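Nrps/pks (Streptomyces albus, PDB 4OPF) is a ketosynthase domain (KS8) of the oxazolomycin synthase OzmH that probably holds and passes on the polyketide chain, perhaps without extending it. Local coordinates at residues Thr290-Asn295 with Leu390-Ser395; Pro321-Ser326 with Arg353-Phe358. All blocks are in the same frame, centred on the assembly; numbering follows the deposited sequence.

Contact 1 (Thr290-Asn295 with Leu390-Ser395); sequences TYIETN and LAAVSS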
ATOM      1  N   THR A 290      -4.452 -28.528   2.106  1.00 28.34           N
ATOM      2  CA  THR A 290      -3.790 -29.744   1.658  1.00 30.51           C
ATOM      3  C   THR A 290      -2.364 -29.540   1.168  1.00 29.14           C
ATOM      4  O   THR A 290      -1.544 -30.474   1.232  1.00 29.55           O
ATOM      5  CB  THR A 290      -4.633 -30.341   0.526  1.00 30.03           C
ATOM      6  OG1 THR A 290      -5.912 -30.635   1.056  1.00 31.65           O
ATOM      7  CG2 THR A 290      -4.050 -31.589  -0.093  1.00 32.81           C
ATOM      8  N   TYR A 291      -2.057 -28.354   0.669  1.00 26.30           N
ATOM      9  CA  TYR A 291      -0.751 -28.065   0.104  1.00 25.51           C
ATOM     10  C   TYR A 291      -0.322 -26.655   0.495  1.00 25.48           C
ATOM     11  O   TYR A 291      -1.141 -25.748   0.493  1.00 24.76           O
ATOM     12  CB  TYR A 291      -0.849 -28.125  -1.413  1.00 27.03           C
ATOM     13  CG  TYR A 291       0.462 -27.925  -2.148  1.00 28.47           C
ATOM     14  CD1 TYR A 291       1.280 -28.994  -2.385  1.00 30.45           C
ATOM     15  CD2 TYR A 291       0.891 -26.655  -2.580  1.00 28.57           C
ATOM     16  CE1 TYR A 291       2.472 -28.874  -3.051  1.00 32.64           C
ATOM     17  CE2 TYR A 291       2.120 -26.507  -3.235  1.00 29.30           C
ATOM     18  CZ  TYR A 291       2.886 -27.619  -3.490  1.00 33.27           C
ATOM     19  OH  TYR A 291       4.094 -27.571  -4.165  1.00 37.02           O
ATOM     20  N   ILE A 292       0.946 -26.480   0.836  1.00 25.03           N
ATOM     21  CA  ILE A 292       1.531 -25.189   1.100  1.00 24.96           C
ATOM     22  C   ILE A 292       2.767 -24.991   0.200  1.00 24.65           C
ATOM     23  O   ILE A 292       3.717 -25.777   0.245  1.00 24.70           O
ATOM     24  CB  ILE A 292       1.957 -25.091   2.548  1.00 25.99           C
ATOM     25  CG1 ILE A 292       0.730 -25.368   3.442  1.00 28.48           C
ATOM     26  CG2 ILE A 292       2.558 -23.750   2.876  1.00 24.64           C
ATOM     27  CD1 ILE A 292       1.054 -25.327   4.879  1.00 29.28           C
ATOM     28  N   GLU A 293       2.718 -23.947  -0.612  1.00 23.39           N
ATOM     29  CA  GLU A 293       3.893 -23.385  -1.250  1.00 23.10           C
ATOM     30  C   GLU A 293       4.644 -22.558  -0.178  1.00 23.58           C
ATOM     31  O   GLU A 293       4.253 -21.451   0.174  1.00 22.11           O
ATOM     32  CB  GLU A 293       3.480 -22.539  -2.441  1.00 25.21           C
ATOM     33  CG  GLU A 293       4.590 -21.657  -3.077  1.00 28.00           C
ATOM     34  CD  GLU A 293       5.626 -22.419  -3.902  1.00 32.31           C
ATOM     35  OE1 GLU A 293       5.371 -23.643  -4.169  1.00 34.59           O
ATOM     36  OE2 GLU A 293       6.701 -21.797  -4.281  1.00 35.99           O
ATOM     37  N   THR A 294       5.752 -23.104   0.285  1.00 23.60           N
ATOM     38  CA  THR A 294       6.478 -22.627   1.427  1.00 24.29           C
ATOM     39  C   THR A 294       7.335 -21.414   1.037  1.00 24.25           C
ATOM     40  O   THR A 294       7.622 -21.179  -0.122  1.00 25.10           O
ATOM     41  CB  THR A 294       7.443 -23.710   1.969  1.00 26.09           C
ATOM     42  OG1 THR A 294       8.391 -24.080   0.946  1.00 25.99           O
ATOM     43  CG2 THR A 294       6.694 -24.943   2.398  1.00 26.16           C
ATOM     44  N   ASN A 295       7.785 -20.693   2.046  1.00 24.72           N
ATOM     45  CA  ASN A 295       8.733 -19.621   1.876  1.00 26.14           C
ATOM     46  C   ASN A 295      10.055 -20.094   1.333  1.00 27.46           C
ATOM     47  O   ASN A 295      10.610 -19.504   0.418  1.00 26.67           O
ATOM     48  CB  ASN A 295       8.974 -18.923   3.179  1.00 25.92           C
ATOM     49  CG  ASN A 295       9.881 -17.733   3.005  1.00 27.17           C
ATOM     50  OD1 ASN A 295       9.638 -16.885   2.169  1.00 27.01           O
ATOM     51  ND2 ASN A 295      10.973 -17.710   3.743  1.00 29.00           N
ATOM     52  N   LEU A 390      -7.824 -26.859  -1.290  1.00 29.36           N
ATOM     53  CA  LEU A 390      -7.344 -25.683  -0.632  1.00 30.07           C
ATOM     54  C   LEU A 390      -5.822 -25.772  -0.510  1.00 27.80           C
ATOM     55  O   LEU A 390      -5.273 -26.839  -0.231  1.00 27.38           O
ATOM     56  CB  LEU A 390      -7.930 -25.551   0.762  1.00 32.07           C
ATOM     57  CG  LEU A 390      -9.376 -25.080   0.821  1.00 36.51           C
ATOM     58  CD1 LEU A 390     -10.061 -25.634   2.046  1.00 41.01           C
ATOM     59  CD2 LEU A 390      -9.482 -23.568   0.912  1.00 37.25           C
ATOM     60  N   ALA A 391      -5.181 -24.642  -0.773  1.00 26.44           N
ATOM     61  CA  ALA A 391      -3.747 -24.472  -0.725  1.00 26.01           C
ATOM     62  C   ALA A 391      -3.361 -23.098  -0.171  1.00 26.12           C
ATOM     63  O   ALA A 391      -4.173 -22.166  -0.125  1.00 26.81           O
ATOM     64  CB  ALA A 391      -3.163 -24.685  -2.119  1.00 25.55           C
ATOM     65  N   ALA A 392      -2.136 -22.985   0.304  1.00 24.80           N
ATOM     66  CA  ALA A 392      -1.639 -21.745   0.860  1.00 23.39           C
ATOM     67  C   ALA A 392      -0.253 -21.432   0.305  1.00 22.95           C
ATOM     68  O   ALA A 392       0.443 -22.321  -0.243  1.00 25.61           O
ATOM     69  CB  ALA A 392      -1.591 -21.785   2.355  1.00 23.83           C
ATOM     70  N   VAL A 393       0.119 -20.155   0.416  1.00 22.61           N
ATOM     71  CA  VAL A 393       1.356 -19.614  -0.106  1.00 22.09           C
ATOM     72  C   VAL A 393       1.924 -18.668   0.911  1.00 22.45           C
ATOM     73  O   VAL A 393       1.239 -17.823   1.419  1.00 20.70           O
ATOM     74  CB  VAL A 393       1.142 -18.832  -1.388  1.00 24.64           C
ATOM     75  CG1 VAL A 393       2.502 -18.430  -1.983  1.00 25.92           C
ATOM     76  CG2 VAL A 393       0.460 -19.669  -2.434  1.00 26.39           C
ATOM     77  N   SER A 394       3.204 -18.806   1.202  1.00 23.46           N
ATOM     78  CA  SER A 394       3.876 -18.003   2.169  1.00 22.74           C
ATOM     79  C   SER A 394       4.977 -17.225   1.538  1.00 24.38           C
ATOM     80  O   SER A 394       5.682 -17.730   0.667  1.00 23.51           O
ATOM     81  CB  SER A 394       4.530 -18.894   3.193  1.00 23.20           C
ATOM     82  OG  SER A 394       3.536 -19.480   4.010  1.00 23.86           O
ATOM     83  N   SER A 395       5.214 -16.033   2.063  1.00 22.39           N
ATOM     84  CA  SER A 395       6.415 -15.302   1.743  1.00 24.88           C
ATOM     85  C   SER A 395       6.890 -14.505   2.938  1.00 25.74           C
ATOM     86  O   SER A 395       6.179 -13.627   3.391  1.00 27.03           O
ATOM     87  CB  SER A 395       6.100 -14.362   0.566  1.00 28.63           C
ATOM     88  OG  SER A 395       7.292 -13.772   0.122  1.00 37.31           O
TER
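Residues T290 to E293 pair in parallel with L390 to S394, and backbone hydrogen bonds carry most of the contact. A392 N gives to Y291 O at 2.9 Å, in the carbonyl plane, and A392 O accepts from E293 N at 2.8 Å; A392 thus uses both its polar groups on the two neighbours of I292. E293 in turn spans V393, its O taking S394 N at 3.0 Å, nearly head-on (176° at the oxygen). At the start of the pair, T290 N reaches L390 O from above the carbonyl plane. The alpha hydrogens of I292 and V393 add C-H...O contacts to A392 O and E293 O.

Side-chain packing is lighter. E293 and V393 run side by side, CG to CG1 at 4.0 Å, both of these carbons anti to their backbone N. The bent E293 chain then leads its carboxylate away, to a salt bridge with K345, which also bonds Y291 OH, and to V327 N.

Helix 338-352 packs on the face bearing Y291, A391 and V393, through M349 and T346, while helix 300-314 covers I292 and A392 with Y314. Strands 322-325 and 401-408 continue the sheet beyond the pair.

Contact 2 (Pro321-Ser326 with Arg353-Phe358); sequences PCSLGS and RAIVPF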
ATOM      1  N   PRO A 321      -2.265 -35.632   6.338  1.00 33.47           N
ATOM      2  CA  PRO A 321      -1.128 -35.239   5.510  1.00 34.20           C
ATOM      3  C   PRO A 321      -1.155 -33.754   5.124  1.00 32.30           C
ATOM      4  O   PRO A 321      -2.230 -33.140   4.965  1.00 31.51           O
ATOM      5  CB  PRO A 321      -1.297 -36.117   4.250  1.00 35.55           C
ATOM      6  CG  PRO A 321      -1.860 -37.394   4.837  1.00 36.69           C
ATOM      7  CD  PRO A 321      -2.894 -36.866   5.812  1.00 37.12           C
ATOM      8  N   CYS A 322       0.023 -33.158   5.049  1.00 34.03           N
ATOM      9  CA  CYS A 322       0.170 -31.802   4.512  1.00 33.58           C
ATOM     10  C   CYS A 322       1.351 -31.794   3.566  1.00 31.94           C
ATOM     11  O   CYS A 322       2.463 -32.052   3.983  1.00 32.47           O
ATOM     12  CB  CYS A 322       0.380 -30.765   5.611  1.00 34.67           C
ATOM     13  SG  CYS A 322       0.251 -29.029   5.022  1.00 35.53           S
ATOM     14  N   SER A 323       1.078 -31.494   2.298  1.00 29.76           N
ATOM     15  CA  SER A 323       2.050 -31.531   1.260  1.00 30.48           C
ATOM     16  C   SER A 323       2.740 -30.165   1.051  1.00 29.38           C
ATOM     17  O   SER A 323       2.077 -29.157   0.954  1.00 29.25           O
ATOM     18  CB  SER A 323       1.340 -32.030   0.013  1.00 32.62           C
ATOM     19  OG  SER A 323       2.291 -32.247  -0.979  1.00 38.19           O
ATOM     20  N   LEU A 324       4.065 -30.136   1.084  1.00 28.75           N
ATOM     21  CA  LEU A 324       4.853 -28.908   1.009  1.00 29.28           C
ATOM     22  C   LEU A 324       5.636 -28.871  -0.277  1.00 28.63           C
ATOM     23  O   LEU A 324       6.154 -29.895  -0.740  1.00 30.71           O
ATOM     24  CB  LEU A 324       5.868 -28.811   2.151  1.00 28.69           C
ATOM     25  CG  LEU A 324       5.321 -28.965   3.569  1.00 30.87           C
ATOM     26  CD1 LEU A 324       6.368 -28.601   4.593  1.00 31.95           C
ATOM     27  CD2 LEU A 324       4.112 -28.106   3.810  1.00 31.29           C
ATOM     28  N   GLY A 325       5.754 -27.680  -0.821  1.00 26.62           N
ATOM     29  CA  GLY A 325       6.535 -27.430  -1.993  1.00 28.27           C
ATOM     30  C   GLY A 325       7.172 -26.038  -2.101  1.00 27.05           C
ATOM     31  O   GLY A 325       7.108 -25.194  -1.183  1.00 26.40           O
ATOM     32  N   SER A 326       7.862 -25.853  -3.220  1.00 27.66           N
ATOM     33  CA  SER A 326       8.486 -24.595  -3.587  1.00 26.97           C
ATOM     34  C   SER A 326       8.819 -24.545  -5.057  1.00 26.70           C
ATOM     35  O   SER A 326       9.412 -25.503  -5.564  1.00 27.70           O
ATOM     36  CB  SER A 326       9.814 -24.472  -2.796  1.00 27.45           C
ATOM     37  OG  SER A 326      10.510 -23.296  -3.208  1.00 27.46           O
ATOM     38  N   ARG A 353      -6.196 -29.643 -10.575  1.00 37.90           N
ATOM     39  CA  ARG A 353      -6.349 -30.644  -9.506  1.00 39.81           C
ATOM     40  C   ARG A 353      -5.170 -31.608  -9.454  1.00 39.05           C
ATOM     41  O   ARG A 353      -5.338 -32.816  -9.539  1.00 38.87           O
ATOM     42  CB  ARG A 353      -7.672 -31.404  -9.662  1.00 44.32           C
ATOM     43  CG  ARG A 353      -8.845 -30.452  -9.652  1.00 49.64           C
ATOM     44  CD  ARG A 353     -10.172 -31.081 -10.017  1.00 60.67           C
ATOM     45  NE  ARG A 353     -11.164 -30.001 -10.107  1.00 78.80           N
ATOM     46  CZ  ARG A 353     -12.483 -30.150 -10.287  1.00 91.21           C
ATOM     47  NH1 ARG A 353     -13.026 -31.362 -10.404  1.00 89.94           N
ATOM     48  NH2 ARG A 353     -13.269 -29.067 -10.342  1.00 89.84           N
ATOM     49  N   ALA A 354      -3.980 -31.075  -9.315  1.00 33.96           N
ATOM     50  CA  ALA A 354      -2.823 -31.910  -9.230  1.00 35.87           C
ATOM     51  C   ALA A 354      -1.775 -31.272  -8.363  1.00 34.29           C
ATOM     52  O   ALA A 354      -1.677 -30.035  -8.275  1.00 33.96           O
ATOM     53  CB  ALA A 354      -2.255 -32.190 -10.621  1.00 37.24           C
ATOM     54  N   ILE A 355      -0.967 -32.131  -7.766  1.00 34.35           N
ATOM     55  CA  ILE A 355       0.190 -31.698  -7.019  1.00 34.61           C
ATOM     56  C   ILE A 355       1.415 -31.971  -7.857  1.00 33.91           C
ATOM     57  O   ILE A 355       1.578 -33.049  -8.353  1.00 31.74           O
ATOM     58  CB  ILE A 355       0.255 -32.410  -5.680  1.00 39.61           C
ATOM     59  CG1 ILE A 355      -1.012 -32.006  -4.906  1.00 40.54           C
ATOM     60  CG2 ILE A 355       1.527 -31.975  -4.953  1.00 38.37           C
ATOM     61  CD1 ILE A 355      -0.952 -32.248  -3.436  1.00 44.44           C
ATOM     62  N   VAL A 356       2.249 -30.950  -8.033  1.00 30.37           N
ATOM     63  CA  VAL A 356       3.472 -31.082  -8.768  1.00 31.73           C
ATOM     64  C   VAL A 356       4.635 -31.573  -7.910  1.00 33.46           C
ATOM     65  O   VAL A 356       4.607 -31.487  -6.685  1.00 33.19           O
ATOM     66  CB  VAL A 356       3.843 -29.784  -9.410  1.00 30.30           C
ATOM     67  CG1 VAL A 356       2.702 -29.312 -10.261  1.00 31.16           C
ATOM     68  CG2 VAL A 356       4.236 -28.734  -8.377  1.00 28.74           C
ATOM     69  N   PRO A 357       5.661 -32.115  -8.568  1.00 36.10           N
ATOM     70  CA  PRO A 357       6.805 -32.611  -7.807  1.00 37.73           C
ATOM     71  C   PRO A 357       7.541 -31.497  -7.081  1.00 36.19           C
ATOM     72  O   PRO A 357       7.656 -30.380  -7.589  1.00 35.15           O
ATOM     73  CB  PRO A 357       7.749 -33.189  -8.873  1.00 39.08           C
ATOM     74  CG  PRO A 357       7.025 -33.174 -10.141  1.00 39.23           C
ATOM     75  CD  PRO A 357       5.705 -32.487  -9.982  1.00 37.28           C
ATOM     76  N   PHE A 358       8.067 -31.825  -5.927  1.00 34.89           N
ATOM     77  CA  PHE A 358       9.061 -31.024  -5.271  1.00 35.13           C
ATOM     78  C   PHE A 358      10.456 -31.546  -5.603  1.00 36.39           C
ATOM     79  O   PHE A 358      10.725 -32.750  -5.493  1.00 34.61           O
ATOM     80  CB  PHE A 358       8.833 -31.067  -3.782  1.00 35.90           C
ATOM     81  CG  PHE A 358       9.871 -30.347  -2.995  1.00 36.91           C
ATOM     82  CD1 PHE A 358      10.015 -28.984  -3.102  1.00 36.01           C
ATOM     83  CD2 PHE A 358      10.722 -31.040  -2.154  1.00 38.38           C
ATOM     84  CE1 PHE A 358      10.979 -28.309  -2.370  1.00 35.88           C
ATOM     85  CE2 PHE A 358      11.673 -30.370  -1.398  1.00 39.67           C
ATOM     86  CZ  PHE A 358      11.809 -28.997  -1.512  1.00 37.78           C
TER
HETATM   87  O   HOH W   1       7.032 -28.107  -5.284  1.00 28.57           O
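The meeting of F358 with G325 and S326, and of I355 with S323, is a buried packing contact with one bridging water, formed where the chain leaving helix 338-352 passes over strand 322-325 of the large sheet. The two runs do not pair as strands: their touching parts diverge by 56°, and the buried surface is modest.

F358 contributes the largest single share. Its CG stands anti to the backbone N (chi1 176°), which swings the ring over to the end of the strand. There CD1 lies 3.8 Å from S326 N and 4.0 Å from G325 CA, while CE1 meets S326 CB, also at 4.0 Å. With glycine at 325, the ring atom comes directly against main chain. F377 stacks on the same ring, and S326 OG turns to K328 N, capping the start of the next helix. An alanine in place of F358 is likely to open a gap beside G325 and S326 and to deprive F377 of its stacking partner.

A water at the edge of the F358 ring, in its plane, ties the two backbones together. It accepts from S326 N at 3.2 Å and donates to P357 O at 3.3 Å.

Further back, two methyls of I355 converge on one hydroxyl: CG2 and CD1 each lie 4.1 Å from S323 OG. I355 also rests on Y291 and M349.

Between the two segments the chain runs through helix 338-352, which ends in a Schellman motif with R353, at positive phi, as its C-prime residue. A strand followed by a helix laid on the same sheet, the chain then coming back across the strand near its C-terminal end, fits the C-terminal half of the thiolase fold shared by ketosynthases.

How the contacts relate
Contacts 1 and 2 illustrate how one sheet can join separate stretches of chain: their centres are about 9 Å apart, and strands 291-293 and 322-325 are neighbours. I292 N lies 2.9 Å from S323 O and T294 OG1 2.7 Å from G325 O, both probable hydrogen bonds. On the face of helix 338-352, Y291 OH packs 3.3 Å from G325 CA. K345 of that helix, held by Y291 and E293 of contact 1, is touched by V356 of contact 2. In sequence, contact 2 falls between the segments of contact 1. The S395 end of contact 1 weakly hydrogen-bonds O of C160, probably the acyl-accepting cysteine of TACSS, and N295 probably stands where elongating ketosynthases have their HGTGT histidine.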